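Local coordinates for endoribonuclease YbeY (Aquifex aeolicus, PDB 1OZ9), which probably acts as a zinc-dependent, single-strand-specific endoribonuclease in 16S rRNA 3'-end maturation and late-stage 70S ribosome quality control, at residues R18-K22 with D23-K27; H103-E106 with E107-R111; H115-V118 with H119-Y123. All blocks are in the same frame, centred on the assembly; numbering follows the deposited sequence.

Interaction 1 (R18-K22 with D23-K27)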
ATOM      1  N   ARG A  18      -7.617 -13.973   0.794  1.00 17.14           N
ATOM      2  CA  ARG A  18      -7.484 -14.239  -0.633  1.00 16.84           C
ATOM      3  C   ARG A  18      -8.614 -13.921  -1.589  1.00 17.33           C
ATOM      4  O   ARG A  18      -8.698 -14.541  -2.664  1.00 16.11           O
ATOM      5  CB  ARG A  18      -7.183 -15.731  -0.784  1.00 17.47           C
ATOM      6  CG  ARG A  18      -6.011 -16.172   0.057  1.00 19.60           C
ATOM      7  CD  ARG A  18      -5.604 -17.572  -0.218  1.00 24.90           C
ATOM      8  NE  ARG A  18      -4.979 -18.207   0.933  1.00 26.17           N
ATOM      9  CZ  ARG A  18      -3.686 -18.286   1.098  1.00 24.92           C
ATOM     10  NH1 ARG A  18      -2.877 -17.768   0.186  1.00 28.95           N
ATOM     11  NH2 ARG A  18      -3.194 -18.891   2.170  1.00 25.86           N
ATOM     12  N   LYS A  19      -9.484 -12.982  -1.217  1.00 17.20           N
ATOM     13  CA  LYS A  19     -10.624 -12.648  -2.052  1.00 17.47           C
ATOM     14  C   LYS A  19     -10.219 -11.946  -3.346  1.00 17.60           C
ATOM     15  O   LYS A  19     -10.909 -12.060  -4.361  1.00 18.37           O
ATOM     16  CB  LYS A  19     -11.662 -11.812  -1.270  1.00 17.01           C
ATOM     17  CG  LYS A  19     -13.050 -12.174  -1.631  1.00 20.91           C
ATOM     18  CD  LYS A  19     -14.088 -11.826  -0.562  1.00 23.34           C
ATOM     19  CE  LYS A  19     -15.461 -12.195  -1.110  1.00 25.19           C
ATOM     20  NZ  LYS A  19     -16.642 -12.177  -0.192  1.00 21.93           N
ATOM     21  N   VAL A  20      -9.090 -11.258  -3.313  1.00 16.73           N
ATOM     22  CA  VAL A  20      -8.541 -10.590  -4.487  1.00 16.78           C
ATOM     23  C   VAL A  20      -7.358 -11.401  -5.029  1.00 16.36           C
ATOM     24  O   VAL A  20      -6.441 -11.789  -4.284  1.00 15.36           O
ATOM     25  CB  VAL A  20      -8.090  -9.158  -4.133  1.00 17.22           C
ATOM     26  CG1 VAL A  20      -7.368  -8.480  -5.315  1.00 18.39           C
ATOM     27  CG2 VAL A  20      -9.289  -8.322  -3.629  1.00 19.15           C
ATOM     28  N   ARG A  21      -7.378 -11.653  -6.328  1.00 15.48           N
ATOM     29  CA  ARG A  21      -6.336 -12.422  -6.982  1.00 15.43           C
ATOM     30  C   ARG A  21      -4.909 -11.914  -6.779  1.00 15.24           C
ATOM     31  O   ARG A  21      -4.629 -10.720  -6.870  1.00 14.22           O
ATOM     32  CB  ARG A  21      -6.640 -12.526  -8.484  1.00 16.06           C
ATOM     33  CG  ARG A  21      -7.773 -13.487  -8.808  1.00 16.97           C
ATOM     34  CD  ARG A  21      -8.241 -13.433 -10.247  1.00 20.30           C
ATOM     35  NE  ARG A  21      -7.175 -13.157 -11.213  1.00 23.57           N
ATOM     36  CZ  ARG A  21      -7.381 -12.547 -12.393  1.00 28.62           C
ATOM     37  NH1 ARG A  21      -8.622 -12.161 -12.751  1.00 27.99           N
ATOM     38  NH2 ARG A  21      -6.358 -12.329 -13.224  1.00 28.86           N
ATOM     39  N   LYS A  22      -3.996 -12.845  -6.533  1.00 14.27           N
ATOM     40  CA  LYS A  22      -2.605 -12.488  -6.305  1.00 15.37           C
ATOM     41  C   LYS A  22      -1.984 -11.744  -7.485  1.00 15.78           C
ATOM     42  O   LYS A  22      -1.227 -10.787  -7.300  1.00 14.56           O
ATOM     43  CB  LYS A  22      -1.766 -13.765  -6.006  1.00 14.61           C
ATOM     44  CG  LYS A  22      -0.283 -13.415  -5.662  1.00 16.01           C
ATOM     45  CD  LYS A  22       0.629 -14.632  -5.868  1.00 25.47           C
ATOM     46  CE  LYS A  22       2.141 -14.313  -5.649  1.00 28.22           C
ATOM     47  NZ  LYS A  22       2.951 -15.584  -5.762  1.00 33.17           N
ATOM     48  N   ASP A  23      -2.275 -12.229  -8.693  1.00 16.82           N
ATOM     49  CA  ASP A  23      -1.708 -11.601  -9.883  1.00 17.46           C
ATOM     50  C   ASP A  23      -2.224 -10.186 -10.106  1.00 17.46           C
ATOM     51  O   ASP A  23      -1.518  -9.350 -10.684  1.00 16.63           O
ATOM     52  CB  ASP A  23      -1.887 -12.474 -11.135  1.00 18.06           C
ATOM     53  CG  ASP A  23      -3.358 -12.769 -11.474  1.00 19.05           C
ATOM     54  OD1 ASP A  23      -4.272 -12.673 -10.618  1.00 18.51           O
ATOM     55  OD2 ASP A  23      -3.687 -13.139 -12.615  1.00 20.76           O
ATOM     56  N   LYS A  24      -3.436  -9.896  -9.650  1.00 17.25           N
ATOM     57  CA  LYS A  24      -3.958  -8.533  -9.803  1.00 17.93           C
ATOM     58  C   LYS A  24      -3.235  -7.575  -8.849  1.00 18.42           C
ATOM     59  O   LYS A  24      -2.891  -6.447  -9.219  1.00 17.96           O
ATOM     60  CB  LYS A  24      -5.473  -8.465  -9.550  1.00 17.54           C
ATOM     61  CG  LYS A  24      -6.307  -8.877 -10.739  1.00 18.87           C
ATOM     62  CD  LYS A  24      -7.828  -8.616 -10.485  1.00 21.66           C
ATOM     63  CE  LYS A  24      -8.645  -8.830 -11.746  1.00 24.74           C
ATOM     64  NZ  LYS A  24     -10.134  -9.020 -11.527  1.00 26.58           N
ATOM     65  N   ILE A  25      -3.031  -8.025  -7.614  1.00 17.47           N
ATOM     66  CA  ILE A  25      -2.344  -7.224  -6.642  1.00 17.38           C
ATOM     67  C   ILE A  25      -0.927  -6.995  -7.147  1.00 17.56           C
ATOM     68  O   ILE A  25      -0.387  -5.872  -7.051  1.00 16.72           O
ATOM     69  CB  ILE A  25      -2.352  -7.912  -5.256  1.00 17.50           C
ATOM     70  CG1 ILE A  25      -3.765  -7.818  -4.631  1.00 17.61           C
ATOM     71  CG2 ILE A  25      -1.326  -7.297  -4.340  1.00 15.35           C
ATOM     72  CD1 ILE A  25      -3.971  -8.820  -3.519  1.00 20.06           C
ATOM     73  N   GLU A  26      -0.308  -8.045  -7.672  1.00 17.09           N
ATOM     74  CA  GLU A  26       1.064  -7.911  -8.154  1.00 18.57           C
ATOM     75  C   GLU A  26       1.152  -6.874  -9.286  1.00 18.49           C
ATOM     76  O   GLU A  26       2.048  -6.001  -9.278  1.00 17.82           O
ATOM     77  CB  GLU A  26       1.605  -9.261  -8.639  1.00 18.84           C
ATOM     78  CG  GLU A  26       3.114  -9.335  -8.591  1.00 25.28           C
ATOM     79  CD  GLU A  26       3.680 -10.691  -9.038  1.00 31.14           C
ATOM     80  OE1 GLU A  26       3.094 -11.761  -8.701  1.00 35.67           O
ATOM     81  OE2 GLU A  26       4.723 -10.671  -9.721  1.00 35.20           O
ATOM     82  N   LYS A  27       0.240  -6.990 -10.257  1.00 18.52           N
ATOM     83  CA  LYS A  27       0.156  -6.070 -11.390  1.00 19.24           C
ATOM     84  C   LYS A  27      -0.077  -4.598 -10.957  1.00 19.43           C
ATOM     85  O   LYS A  27       0.646  -3.714 -11.438  1.00 18.64           O
ATOM     86  CB  LYS A  27      -0.859  -6.537 -12.453  1.00 19.64           C
ATOM     87  CG  LYS A  27      -1.370  -5.427 -13.432  1.00 23.68           C
ATOM     88  CD  LYS A  27      -2.417  -5.951 -14.434  1.00 29.85           C
ATOM     89  CE  LYS A  27      -3.452  -4.872 -14.879  1.00 33.52           C
ATOM     90  NZ  LYS A  27      -3.331  -4.412 -16.317  1.00 32.52           N
TER
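Arg21 and Asp23 are joined by a salt bridge at the start of helix 22-35. Arg21 holds the carboxylate side-on, with one nitrogen for each oxygen. NH2 of Arg21 lies 2.9 Å from OD2 of Asp23, and this bond is almost straight and in the guanidinium plane. NE of Arg21 gives the second bond, 3.0 Å to Asp23 OD1, more bent and tilted from that plane. Asp23 reaches back because its CG sits between the backbone N and the carbonyl carbon (chi1 60°). Lys24 passes over one face of this guanidinium. Lys24 NZ is 3.7 Å from Arg21 NH1, two like charges, but that amine is salt-bridged to Glu106.

Arg21 is the N-cap residue. Arg21 O accepts from Ile25 N at 3.2 Å and, weakly, from Lys24 N. Lys22 O receives Glu26 N at 2.9 Å. Lys22, extended with CG anti to the backbone N, runs alongside Glu26 in the same direction and touches Val13 and Leu15 of strand 10-15.

On the buried side, Val20 CG1 meets Ile25 CG1 at 3.7 Å. Ile25 touches Val13 and Leu15 too, Val45 and Ile47 of strand 41-48, and Ile113 of helix 105-120. Val20 packs on Leu105 of that helix.

Interaction 2 (H103-E106 with E107-R111)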
ATOM      1  N   HIS A 103     -17.911   1.142  -3.591  1.00 20.82           N
ATOM      2  CA  HIS A 103     -17.155   0.532  -4.688  1.00 20.35           C
ATOM      3  C   HIS A 103     -16.729  -0.904  -4.389  1.00 19.56           C
ATOM      4  O   HIS A 103     -16.986  -1.408  -3.318  1.00 19.35           O
ATOM      5  CB  HIS A 103     -15.964   1.385  -5.180  1.00 20.43           C
ATOM      6  CG  HIS A 103     -14.981   1.785  -4.120  1.00 21.21           C
ATOM      7  ND1 HIS A 103     -14.712   3.106  -3.831  1.00 21.91           N
ATOM      8  CD2 HIS A 103     -14.155   1.054  -3.331  1.00 21.75           C
ATOM      9  CE1 HIS A 103     -13.775   3.177  -2.902  1.00 20.88           C
ATOM     10  NE2 HIS A 103     -13.427   1.945  -2.569  1.00 20.39           N
ATOM     11  N   SER A 104     -16.071  -1.549  -5.342  1.00 19.03           N
ATOM     12  CA  SER A 104     -15.679  -2.946  -5.153  1.00 18.20           C
ATOM     13  C   SER A 104     -14.522  -3.133  -4.173  1.00 17.35           C
ATOM     14  O   SER A 104     -13.775  -2.204  -3.882  1.00 15.75           O
ATOM     15  CB  SER A 104     -15.345  -3.594  -6.495  1.00 18.68           C
ATOM     16  OG  SER A 104     -14.106  -3.112  -6.991  1.00 16.16           O
ATOM     17  N   LEU A 105     -14.398  -4.345  -3.649  1.00 17.21           N
ATOM     18  CA  LEU A 105     -13.251  -4.685  -2.811  1.00 17.11           C
ATOM     19  C   LEU A 105     -11.951  -4.507  -3.603  1.00 17.39           C
ATOM     20  O   LEU A 105     -10.931  -3.990  -3.081  1.00 15.95           O
ATOM     21  CB  LEU A 105     -13.363  -6.117  -2.292  1.00 16.91           C
ATOM     22  CG  LEU A 105     -12.121  -6.640  -1.553  1.00 16.22           C
ATOM     23  CD1 LEU A 105     -11.880  -5.810  -0.332  1.00 15.78           C
ATOM     24  CD2 LEU A 105     -12.345  -8.098  -1.139  1.00 17.48           C
ATOM     25  N   GLU A 106     -11.983  -4.920  -4.866  1.00 17.63           N
ATOM     26  CA  GLU A 106     -10.786  -4.799  -5.704  1.00 17.77           C
ATOM     27  C   GLU A 106     -10.419  -3.346  -5.826  1.00 18.03           C
ATOM     28  O   GLU A 106      -9.251  -3.001  -5.731  1.00 17.74           O
ATOM     29  CB  GLU A 106     -10.979  -5.377  -7.107  1.00 18.25           C
ATOM     30  CG  GLU A 106     -11.155  -6.878  -7.094  1.00 20.15           C
ATOM     31  CD  GLU A 106     -11.028  -7.529  -8.464  1.00 23.93           C
ATOM     32  OE1 GLU A 106     -10.649  -6.852  -9.450  1.00 23.48           O
ATOM     33  OE2 GLU A 106     -11.322  -8.738  -8.548  1.00 21.71           O
ATOM     34  N   GLU A 107     -11.417  -2.490  -6.031  1.00 18.24           N
ATOM     35  CA  GLU A 107     -11.113  -1.075  -6.150  1.00 19.30           C
ATOM     36  C   GLU A 107     -10.506  -0.546  -4.845  1.00 18.22           C
ATOM     37  O   GLU A 107      -9.542   0.231  -4.879  1.00 18.37           O
ATOM     38  CB  GLU A 107     -12.344  -0.266  -6.552  1.00 19.69           C
ATOM     39  CG  GLU A 107     -12.083   1.239  -6.608  1.00 23.72           C
ATOM     40  CD  GLU A 107     -11.161   1.677  -7.755  1.00 29.13           C
ATOM     41  OE1 GLU A 107     -11.138   1.023  -8.824  1.00 30.51           O
ATOM     42  OE2 GLU A 107     -10.453   2.702  -7.590  1.00 31.60           O
ATOM     43  N   GLU A 108     -11.026  -0.987  -3.704  1.00 17.72           N
ATOM     44  CA  GLU A 108     -10.516  -0.507  -2.415  1.00 17.36           C
ATOM     45  C   GLU A 108      -9.094  -1.020  -2.165  1.00 17.79           C
ATOM     46  O   GLU A 108      -8.206  -0.284  -1.687  1.00 15.95           O
ATOM     47  CB  GLU A 108     -11.466  -0.889  -1.263  1.00 17.69           C
ATOM     48  CG  GLU A 108     -11.029  -0.390   0.126  1.00 17.15           C
ATOM     49  CD  GLU A 108     -11.032   1.137   0.257  1.00 21.76           C
ATOM     50  OE1 GLU A 108     -11.560   1.842  -0.651  1.00 18.12           O
ATOM     51  OE2 GLU A 108     -10.507   1.641   1.284  1.00 22.14           O
ATOM     52  N   VAL A 109      -8.857  -2.283  -2.497  1.00 16.47           N
ATOM     53  CA  VAL A 109      -7.521  -2.812  -2.308  1.00 16.72           C
ATOM     54  C   VAL A 109      -6.492  -2.112  -3.201  1.00 16.85           C
ATOM     55  O   VAL A 109      -5.374  -1.825  -2.777  1.00 17.39           O
ATOM     56  CB  VAL A 109      -7.514  -4.335  -2.496  1.00 17.25           C
ATOM     57  CG1 VAL A 109      -6.067  -4.858  -2.534  1.00 17.35           C
ATOM     58  CG2 VAL A 109      -8.326  -4.954  -1.338  1.00 17.23           C
ATOM     59  N   LYS A 110      -6.870  -1.863  -4.441  1.00 16.82           N
ATOM     60  CA  LYS A 110      -6.015  -1.154  -5.389  1.00 18.03           C
ATOM     61  C   LYS A 110      -5.645   0.235  -4.839  1.00 18.04           C
ATOM     62  O   LYS A 110      -4.463   0.653  -4.845  1.00 18.87           O
ATOM     63  CB  LYS A 110      -6.722  -0.998  -6.742  1.00 17.48           C
ATOM     64  CG  LYS A 110      -5.898  -0.224  -7.805  1.00 20.97           C
ATOM     65  CD  LYS A 110      -6.638  -0.141  -9.150  1.00 26.49           C
ATOM     66  CE  LYS A 110      -7.791   0.825  -9.087  1.00 30.13           C
ATOM     67  NZ  LYS A 110      -8.595   0.874 -10.360  1.00 32.95           N
ATOM     68  N   ARG A 111      -6.647   0.928  -4.329  1.00 17.66           N
ATOM     69  CA  ARG A 111      -6.447   2.267  -3.785  1.00 18.45           C
ATOM     70  C   ARG A 111      -5.552   2.253  -2.543  1.00 18.19           C
ATOM     71  O   ARG A 111      -4.741   3.174  -2.331  1.00 18.72           O
ATOM     72  CB  ARG A 111      -7.789   2.910  -3.472  1.00 17.26           C
ATOM     73  CG  ARG A 111      -8.542   3.416  -4.739  1.00 21.49           C
ATOM     74  CD  ARG A 111      -9.904   4.046  -4.430  1.00 22.42           C
ATOM     75  NE  ARG A 111     -10.799   4.167  -5.580  1.00 26.36           N
ATOM     76  CZ  ARG A 111     -11.924   4.922  -5.588  1.00 30.92           C
ATOM     77  NH1 ARG A 111     -12.258   5.644  -4.516  1.00 31.17           N
ATOM     78  NH2 ARG A 111     -12.718   4.968  -6.668  1.00 29.77           N
TER
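His103 and Glu108 are brought together by two torsions. The ring of His103 is turned in over the first helical turn (chi1 55°), and Glu108 leaves with CG anti to its N and then bends at chi2 (65°). NE2 of His103 donates to OE1 of Glu108 at 2.7 Å. The acceptor lies in the ring plane and is met on its anti side. Ring and carboxylate are nearly coplanar. The bond satisfies one oxygen of a buried acid and fixes the ring's rotation.

Glu107 CG lies over one face of the same ring, a CH-pi contact 4.0 Å from the centroid. The His103 and Arg111 side chains approach from opposite directions, and His103 CE1 lies over one face of the Arg111 guanidinium, 3.3 Å from NH1 of Arg111. Glu107 also ties the next turn: its OE2 accepts from Arg111 NE in the guanidinium plane, and Glu107 OE1 accepts from Lys110 NZ at 3.0 Å. Lys110 and Arg111 probably offset the charge of Glu107. A leucine in place of His103 would probably leave Glu108 OE1 without its donor and the Arg111 guanidinium without the ring against its face.

Ser104 is the N-cap. Its OG accepts from Glu107 N at 2.9 Å, and its O from Glu108 N at 3.0 Å.

Around this start of helix 105-120, Leu105 and Glu108 pack on helix 91-101. Glu106 and Lys110 lie against Trp28 of helix 22-35. Lys110 and Arg111 touch Leu146 and Leu143 of helix 129-147.

Interaction 3 (H115-V118 with H119-Y123)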
ATOM      1  N   HIS A 115      -2.002   3.998  -1.840  1.00 16.25           N
ATOM      2  CA  HIS A 115      -1.854   4.826  -0.644  1.00 17.34           C
ATOM      3  C   HIS A 115      -0.622   4.352   0.147  1.00 16.59           C
ATOM      4  O   HIS A 115       0.201   5.162   0.590  1.00 16.45           O
ATOM      5  CB  HIS A 115      -3.120   4.726   0.201  1.00 17.58           C
ATOM      6  CG  HIS A 115      -3.177   5.705   1.330  1.00 19.66           C
ATOM      7  ND1 HIS A 115      -3.679   6.983   1.182  1.00 18.10           N
ATOM      8  CD2 HIS A 115      -2.810   5.587   2.629  1.00 19.94           C
ATOM      9  CE1 HIS A 115      -3.632   7.606   2.348  1.00 21.83           C
ATOM     10  NE2 HIS A 115      -3.096   6.787   3.238  1.00 21.88           N
ATOM     11  N   GLY A 116      -0.487   3.038   0.310  1.00 15.83           N
ATOM     12  CA  GLY A 116       0.637   2.484   1.065  1.00 15.92           C
ATOM     13  C   GLY A 116       1.999   2.773   0.432  1.00 16.86           C
ATOM     14  O   GLY A 116       2.978   3.088   1.123  1.00 15.10           O
ATOM     15  N   ILE A 117       2.059   2.676  -0.896  1.00 16.98           N
ATOM     16  CA  ILE A 117       3.315   2.898  -1.602  1.00 17.83           C
ATOM     17  C   ILE A 117       3.739   4.339  -1.435  1.00 17.23           C
ATOM     18  O   ILE A 117       4.921   4.613  -1.201  1.00 18.95           O
ATOM     19  CB  ILE A 117       3.198   2.533  -3.080  1.00 18.07           C
ATOM     20  CG1 ILE A 117       3.077   1.016  -3.192  1.00 18.06           C
ATOM     21  CG2 ILE A 117       4.450   3.015  -3.886  1.00 18.68           C
ATOM     22  CD1 ILE A 117       2.793   0.527  -4.582  1.00 16.98           C
ATOM     23  N   VAL A 118       2.805   5.265  -1.586  1.00 15.70           N
ATOM     24  CA  VAL A 118       3.152   6.677  -1.446  1.00 15.95           C
ATOM     25  C   VAL A 118       3.694   6.981  -0.037  1.00 16.69           C
ATOM     26  O   VAL A 118       4.662   7.745   0.124  1.00 16.41           O
ATOM     27  CB  VAL A 118       1.941   7.601  -1.787  1.00 16.26           C
ATOM     28  CG1 VAL A 118       2.303   9.107  -1.548  1.00 15.32           C
ATOM     29  CG2 VAL A 118       1.488   7.338  -3.254  1.00 14.81           C
ATOM     30  N   HIS A 119       3.097   6.367   0.979  1.00 16.55           N
ATOM     31  CA  HIS A 119       3.592   6.515   2.345  1.00 18.26           C
ATOM     32  C   HIS A 119       5.007   5.985   2.421  1.00 18.09           C
ATOM     33  O   HIS A 119       5.859   6.543   3.121  1.00 16.34           O
ATOM     34  CB  HIS A 119       2.766   5.697   3.335  1.00 19.99           C
ATOM     35  CG  HIS A 119       1.644   6.456   3.949  1.00 23.06           C
ATOM     36  ND1 HIS A 119       1.828   7.369   4.961  1.00 25.66           N
ATOM     37  CD2 HIS A 119       0.314   6.437   3.686  1.00 26.06           C
ATOM     38  CE1 HIS A 119       0.658   7.887   5.297  1.00 28.45           C
ATOM     39  NE2 HIS A 119      -0.279   7.331   4.543  1.00 27.67           N
ATOM     40  N   LEU A 120       5.244   4.878   1.729  1.00 18.45           N
ATOM     41  CA  LEU A 120       6.559   4.229   1.781  1.00 19.62           C
ATOM     42  C   LEU A 120       7.656   5.078   1.166  1.00 19.98           C
ATOM     43  O   LEU A 120       8.834   4.923   1.509  1.00 19.85           O
ATOM     44  CB  LEU A 120       6.542   2.904   1.015  1.00 20.68           C
ATOM     45  CG  LEU A 120       6.461   1.566   1.711  1.00 23.51           C
ATOM     46  CD1 LEU A 120       6.831   0.465   0.691  1.00 25.94           C
ATOM     47  CD2 LEU A 120       7.390   1.504   2.892  1.00 23.94           C
ATOM     48  N   LEU A 121       7.275   5.950   0.237  1.00 19.19           N
ATOM     49  CA  LEU A 121       8.220   6.834  -0.400  1.00 19.19           C
ATOM     50  C   LEU A 121       8.483   8.054   0.476  1.00 19.11           C
ATOM     51  O   LEU A 121       9.212   8.967   0.079  1.00 18.59           O
ATOM     52  CB  LEU A 121       7.731   7.269  -1.776  1.00 19.53           C
ATOM     53  CG  LEU A 121       7.631   6.064  -2.717  1.00 22.31           C
ATOM     54  CD1 LEU A 121       7.106   6.529  -4.053  1.00 23.39           C
ATOM     55  CD2 LEU A 121       9.005   5.338  -2.848  1.00 23.25           C
ATOM     56  N   GLY A 122       7.876   8.091   1.655  1.00 18.08           N
ATOM     57  CA  GLY A 122       8.186   9.162   2.591  1.00 17.90           C
ATOM     58  C   GLY A 122       7.264  10.369   2.598  1.00 18.38           C
ATOM     59  O   GLY A 122       7.641  11.436   3.068  1.00 16.79           O
ATOM     60  N   TYR A 123       6.049  10.215   2.097  1.00 18.78           N
ATOM     61  CA  TYR A 123       5.082  11.317   2.152  1.00 20.46           C
ATOM     62  C   TYR A 123       4.094  10.976   3.253  1.00 21.50           C
ATOM     63  O   TYR A 123       3.849   9.805   3.520  1.00 21.53           O
ATOM     64  CB  TYR A 123       4.330  11.434   0.822  1.00 20.45           C
ATOM     65  CG  TYR A 123       5.209  11.780  -0.369  1.00 21.34           C
ATOM     66  CD1 TYR A 123       6.035  10.824  -0.947  1.00 22.88           C
ATOM     67  CD2 TYR A 123       5.215  13.059  -0.907  1.00 23.43           C
ATOM     68  CE1 TYR A 123       6.844  11.138  -2.020  1.00 22.57           C
ATOM     69  CE2 TYR A 123       6.027  13.385  -1.994  1.00 23.21           C
ATOM     70  CZ  TYR A 123       6.824  12.411  -2.542  1.00 23.56           C
ATOM     71  OH  TYR A 123       7.622  12.708  -3.614  1.00 22.48           O
TER
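His115 O takes His119 N at 3.2 Å and Gly116 O takes Leu120 N at 3.0 Å, the last regular turn before helix 105-120 ends. His115 and His119 bring their rings together on one side of the helix. NE2 of His115 is 3.2 Å from NE2 of His119, at the edge of the His119 ring. The planes are oblique, 59° apart. The His115 ring is sent out by CG anti to the backbone N (chi1 -170°), and its ND1 is hydrogen-bonded to Glu139, a would-be second-shell residue that probably fixes the ring's rotation.

His115, His119 and His125 are the predicted ligands of the catalytic zinc. Their spacing, HxxxHxxGxxH, is that of the metzincin zinc motif, consistent with the metalloproteinase-type fold. Gly116 stands where those proteases have their glutamate, and Gly122 is the motif's glycine. His125 meets both rings, and Phe135 stands edge-to-face to His119.

Past His119 the helix closes in a Schellman motif at Gly122, whose positive phi suits glycine. Gly122 N bonds to His119 O at 2.9 Å and Tyr123 N weakly to Val118 O at 3.5 Å. Val118 CG1 packs on Tyr123 CB at 3.9 Å. Ile117 and Leu120 reach Leu43 of strand 41-48.

The three contacts follow one another along the chain. Interaction 1 opens helix 22-35. Interactions 2 and 3 belong to the start and end of helix 105-120, with centres about 18 Å apart. Interactions 1 and 2 are neighbours, with centres about 11 Å apart. They touch through one salt bridge and apolar packing of the 18-22 loop on helix 105-120, so the two helix starts are joined. Interaction 3 lies on the opposite side of the chain's centre from both, about 20 Å from interaction 1 between centres, without touching it. Helix 105-120 thus runs from a capped start beside helix 22-35 to the predicted zinc site.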